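Local structure of endoglucanase FnCel5A (Fervidobacterium nodosum, 3NCO) at residues S57-I62 with I141-A146; A29-V34 with N101-E106. The protein probably hydrolyses internal beta-1,4-glucosidic bonds of cellulose, as an endoglucanase of glycosyl hydrolase family 5. One frame throughout, in Å; residues are numbered along the deposited sequence.

Contact 1 (S57-I62 with I141-A146); sequences SVRIPI and IFNEPA
R59 and N143 make the whole of this small, buried contact. R59 reaches across from strand 57-60. Its CG is anti to the backbone N (chi1 172°), and the chain stays extended from CG to NE, which carries the guanidinium to the loop 141-146. The two side chains cross at about a right angle.

At the guanidinium edge two donors come close: R59 NH2 lies 2.8 Å from N143 ND2, near the guanidinium plane. The amide plane is turned 48° from that plane. As modelled, both atoms are donors, so the pair is not a hydrogen bond. Each nitrogen has its hydrogen-bond partner outside the two segments. Beyond this pair, R59 NH2 only grazes the asparagine, 3.7 Å from N143 CG.

The sequence N143-E144-P145 follows the fourth strand of the TIM barrel. It matches the Asn-Glu-Pro motif of family 5 cellulases, whose glutamate generally serves as acid/base. Here E144 OE2 is hydrogen-bonded to H203 ND1.

Salt bridges and a hydrogen bond from other strands fix the arginine: E140 OE1 pairs with R59 NE, while E260 OE2 and N25 OD1 meet R59 NH1. E260 OE2 is shared, since it also takes a weak hydrogen bond from N143 ND2.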
# COMPACT_ATOMS: atom_id res chain seq x y z
N SER A 57 -11.92 -1.38 -1.09
CA SER A 57 -10.83 -2.29 -0.70
C SER A 57 -10.05 -1.71 0.47
O SER A 57 -10.16 -0.51 0.78
CB SER A 57 -9.90 -2.50 -1.90
OG SER A 57 -9.27 -1.27 -2.23
N VAL A 58 -9.32 -2.59 1.13
CA VAL A 58 -8.47 -2.17 2.23
C VAL A 58 -7.10 -2.77 2.05
O VAL A 58 -6.96 -3.94 1.68
CB VAL A 58 -9.09 -2.65 3.62
CG1 VAL A 58 -9.36 -4.14 3.68
CG2 VAL A 58 -8.37 -2.09 4.80
N ARG A 59 -6.07 -1.96 2.31
CA ARG A 59 -4.71 -2.43 2.24
C ARG A 59 -4.20 -2.53 3.69
O ARG A 59 -4.31 -1.56 4.42
CB ARG A 59 -3.84 -1.42 1.44
CG ARG A 59 -2.36 -1.80 1.51
CD ARG A 59 -1.58 -1.02 0.44
NE ARG A 59 -0.14 -1.31 0.37
CZ ARG A 59 0.82 -0.60 0.96
NH1 ARG A 59 0.53 0.42 1.77
NH2 ARG A 59 2.11 -0.95 0.72
N ILE A 60 -3.66 -3.70 4.06
CA ILE A 60 -3.28 -4.00 5.47
C ILE A 60 -1.73 -4.21 5.56
O ILE A 60 -1.23 -5.28 5.26
CB ILE A 60 -4.01 -5.28 6.00
CG1 ILE A 60 -5.54 -5.21 5.74
CG2 ILE A 60 -3.78 -5.49 7.49
CD1 ILE A 60 -6.30 -6.51 6.22
N PRO A 61 -1.00 -3.18 6.03
CA PRO A 61 0.42 -3.26 6.35
C PRO A 61 0.64 -4.30 7.49
O PRO A 61 -0.09 -4.28 8.48
CB PRO A 61 0.74 -1.82 6.78
CG PRO A 61 -0.35 -0.90 6.00
CD PRO A 61 -1.57 -1.81 6.14
N ILE A 62 1.60 -5.21 7.29
CA ILE A 62 1.89 -6.27 8.28
C ILE A 62 3.39 -6.50 8.49
O ILE A 62 4.10 -6.80 7.54
CB ILE A 62 1.21 -7.62 7.85
CG1 ILE A 62 -0.28 -7.41 7.54
CG2 ILE A 62 1.48 -8.73 8.87
CD1 ILE A 62 -0.98 -8.65 6.91
N ILE A 141 4.19 -8.31 -2.10
CA ILE A 141 5.44 -8.87 -1.57
C ILE A 141 6.14 -8.02 -0.52
O ILE A 141 6.47 -8.51 0.57
CB ILE A 141 6.42 -9.16 -2.71
CG1 ILE A 141 5.82 -10.33 -3.49
CG2 ILE A 141 7.78 -9.66 -2.14
CD1 ILE A 141 6.53 -10.58 -4.85
N PHE A 142 6.35 -6.73 -0.83
CA PHE A 142 7.04 -5.85 0.11
C PHE A 142 6.70 -4.39 -0.11
O PHE A 142 6.62 -3.92 -1.25
CB PHE A 142 8.56 -6.08 0.10
CG PHE A 142 9.26 -5.46 1.27
CD1 PHE A 142 8.98 -5.85 2.59
CD2 PHE A 142 10.17 -4.43 1.04
CE1 PHE A 142 9.61 -5.21 3.67
CE2 PHE A 142 10.84 -3.82 2.10
CZ PHE A 142 10.57 -4.19 3.40
N ASN A 143 6.55 -3.67 0.99
CA ASN A 143 6.28 -2.23 0.95
C ASN A 143 7.56 -1.43 0.77
O ASN A 143 8.50 -1.55 1.54
CB ASN A 143 5.67 -1.86 2.31
CG ASN A 143 5.38 -0.40 2.43
OD1 ASN A 143 6.01 0.32 3.24
ND2 ASN A 143 4.50 0.05 1.65
N GLU A 144 7.56 -0.58 -0.27
CA GLU A 144 8.67 0.40 -0.40
C GLU A 144 10.08 -0.20 -0.26
O GLU A 144 10.77 0.05 0.72
CB GLU A 144 8.47 1.53 0.61
CG GLU A 144 7.27 2.36 0.25
CD GLU A 144 7.07 3.54 1.15
OE1 GLU A 144 7.83 3.71 2.12
OE2 GLU A 144 6.12 4.29 0.96
N PRO A 145 10.51 -0.99 -1.24
CA PRO A 145 11.89 -1.36 -1.24
C PRO A 145 12.69 -0.08 -1.21
O PRO A 145 12.23 0.93 -1.77
CB PRO A 145 12.08 -1.99 -2.62
CG PRO A 145 10.77 -2.64 -2.87
CD PRO A 145 9.82 -1.50 -2.45
N ALA A 146 13.84 -0.09 -0.53
CA ALA A 146 14.70 1.11 -0.41
C ALA A 146 16.00 0.82 0.28
O ALA A 146 16.27 -0.32 0.62
CB ALA A 146 14.00 2.22 0.36

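Contact 2 (A29-V34 with N101-E106); sequences ALEAPV and NCHHFE
E31 and H103 bring the two backbones closest, with their CA atoms 6.0 Å apart. Both segments are loops. They follow the first and third strands of the TIM barrel, at the C-terminal end of the strands, where family 5 enzymes carry their active site. A29 to A32 form a type I beta turn, closed by the bond from A32 N to A29 O at 3.1 Å. On the other side the chain runs on from N101 and reaches F105, the N-cap of helix 106-110. E31 O, on the turn, lies 4.0 Å from H104 CB.

The side chains of E31 and H103 lie side by side and point the same way. Contact is made by the aliphatic part of the glutamate. E31 CG is 3.7 Å from H103 ND1, and E31 CB is 3.9 Å from H103 CB. E31 CG sits between its own backbone N and carbonyl carbon (chi1 79°), and the chain bends again at chi2. This folds the carboxylate back over its own turn. There E31 OE1 accepts a bent hydrogen bond from A29 N at 3.0 Å, with the donor above the carboxylate plane, 40° out of it. E31 OE2 accepts one from N28 N. The carboxylate is thus held by backbone N-H groups rather than by the histidine: E31 OE2 stays 4.9 Å from H103 ND1.

H104 is held from its own segment. H104 NE2 donates to E106 OE2 at 2.6 Å, in the ring plane and onto the anti lone pair. This His-carboxylate bond ties the ring to the first turn of helix 106-110.

R63, in the loop after strand 57-60, hydrogen-bonds to L30 through the backbone and to E31 O through NE. C102 and F105 pack on helix 112-130, while L30 packs on I60 of strand 57-60.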
# COMPACT_ATOMS: atom_id res chain seq x y z
N ALA A 29 -1.06 -0.19 12.58
CA ALA A 29 -1.59 -1.27 13.38
C ALA A 29 -0.69 -2.52 13.28
O ALA A 29 0.21 -2.69 14.11
CB ALA A 29 -3.06 -1.61 12.99
N LEU A 30 -0.93 -3.41 12.30
CA LEU A 30 -0.17 -4.65 12.27
C LEU A 30 1.27 -4.45 11.79
O LEU A 30 2.03 -5.44 11.84
CB LEU A 30 -0.82 -5.69 11.35
CG LEU A 30 -2.05 -6.33 12.03
CD1 LEU A 30 -3.04 -6.88 10.94
CD2 LEU A 30 -1.64 -7.42 13.08
N GLU A 31 1.63 -3.27 11.31
CA GLU A 31 3.06 -3.01 10.98
C GLU A 31 3.82 -2.34 12.13
O GLU A 31 5.01 -2.02 11.98
CB GLU A 31 3.31 -2.22 9.64
CG GLU A 31 3.09 -0.71 9.70
CD GLU A 31 1.67 -0.24 9.83
OE1 GLU A 31 0.76 -0.94 10.33
OE2 GLU A 31 1.42 0.93 9.43
N ALA A 32 3.11 -2.07 13.25
CA ALA A 32 3.79 -1.70 14.50
C ALA A 32 4.57 -2.90 15.00
O ALA A 32 4.39 -4.00 14.54
CB ALA A 32 2.76 -1.17 15.51
N PRO A 33 5.52 -2.71 15.93
CA PRO A 33 6.21 -3.91 16.40
C PRO A 33 5.25 -4.94 17.03
O PRO A 33 5.46 -6.16 16.93
CB PRO A 33 7.18 -3.38 17.48
CG PRO A 33 7.36 -1.91 17.13
CD PRO A 33 6.03 -1.46 16.54
N VAL A 34 4.28 -4.41 17.78
CA VAL A 34 3.17 -5.18 18.34
C VAL A 34 1.90 -4.36 18.03
O VAL A 34 1.85 -3.13 18.24
CB VAL A 34 3.30 -5.34 19.87
CG1 VAL A 34 2.03 -6.01 20.39
CG2 VAL A 34 4.50 -6.19 20.25
N ASN A 101 0.30 -7.28 2.88
CA ASN A 101 1.66 -6.99 2.37
C ASN A 101 2.64 -7.53 3.45
O ASN A 101 2.24 -8.07 4.48
CB ASN A 101 1.89 -5.46 2.00
CG ASN A 101 2.13 -4.55 3.22
OD1 ASN A 101 2.19 -5.02 4.38
ND2 ASN A 101 2.26 -3.21 2.97
N CYS A 102 3.95 -7.35 3.22
CA CYS A 102 4.89 -7.30 4.32
C CYS A 102 5.48 -5.89 4.34
O CYS A 102 5.76 -5.30 3.29
CB CYS A 102 5.97 -8.34 4.06
SG CYS A 102 7.20 -8.55 5.41
N HIS A 103 5.69 -5.35 5.54
CA HIS A 103 5.90 -3.92 5.76
C HIS A 103 6.90 -3.78 6.93
O HIS A 103 6.95 -4.62 7.87
CB HIS A 103 4.57 -3.32 6.15
CG HIS A 103 4.33 -1.89 5.76
ND1 HIS A 103 4.83 -0.78 6.43
CD2 HIS A 103 3.50 -1.40 4.83
CE1 HIS A 103 4.28 0.32 5.92
NE2 HIS A 103 3.50 -0.03 4.93
N HIS A 104 7.74 -2.76 6.83
CA HIS A 104 8.64 -2.45 7.94
C HIS A 104 9.53 -3.63 8.34
O HIS A 104 9.59 -3.99 9.50
CB HIS A 104 7.83 -1.93 9.15
CG HIS A 104 8.64 -1.12 10.10
ND1 HIS A 104 8.35 0.22 10.38
CD2 HIS A 104 9.75 -1.42 10.82
CE1 HIS A 104 9.25 0.68 11.25
NE2 HIS A 104 10.12 -0.28 11.50
N PHE A 105 10.25 -4.19 7.38
CA PHE A 105 11.28 -5.20 7.68
C PHE A 105 12.66 -4.49 7.70
O PHE A 105 13.37 -4.47 6.70
CB PHE A 105 11.18 -6.27 6.59
CG PHE A 105 11.90 -7.55 6.89
CD1 PHE A 105 11.62 -8.69 6.10
CD2 PHE A 105 12.85 -7.66 7.94
CE1 PHE A 105 12.31 -9.90 6.34
CE2 PHE A 105 13.50 -8.87 8.19
CZ PHE A 105 13.22 -10.00 7.38
N GLU A 106 13.04 -3.91 8.87
CA GLU A 106 14.21 -3.04 8.95
C GLU A 106 15.49 -3.75 8.51
O GLU A 106 16.31 -3.16 7.78
CB GLU A 106 14.37 -2.44 10.37
CG GLU A 106 13.33 -1.32 10.72
CD GLU A 106 13.43 -0.75 12.20
OE1 GLU A 106 14.54 -0.79 12.83
OE2 GLU A 106 12.40 -0.26 12.74

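The four segments come in the order 29-34, 57-62, 101-106 and 141-146, so the two contacts interleave along the chain. They follow or include the ends of the first four strands of the eight-stranded parallel barrel. Contact 1 joins the second strand to the loop after the fourth; contact 2 joins loops after the first and third. Their centres are about 9 Å apart, contact 1 near the chain centre and contact 2 farther out. They touch through probable backbone hydrogen bonds from N143 N to C102 O and from H103 N to I62 O. They lie at the C-terminal mouth of the barrel, where family 5 enzymes generally bind substrate.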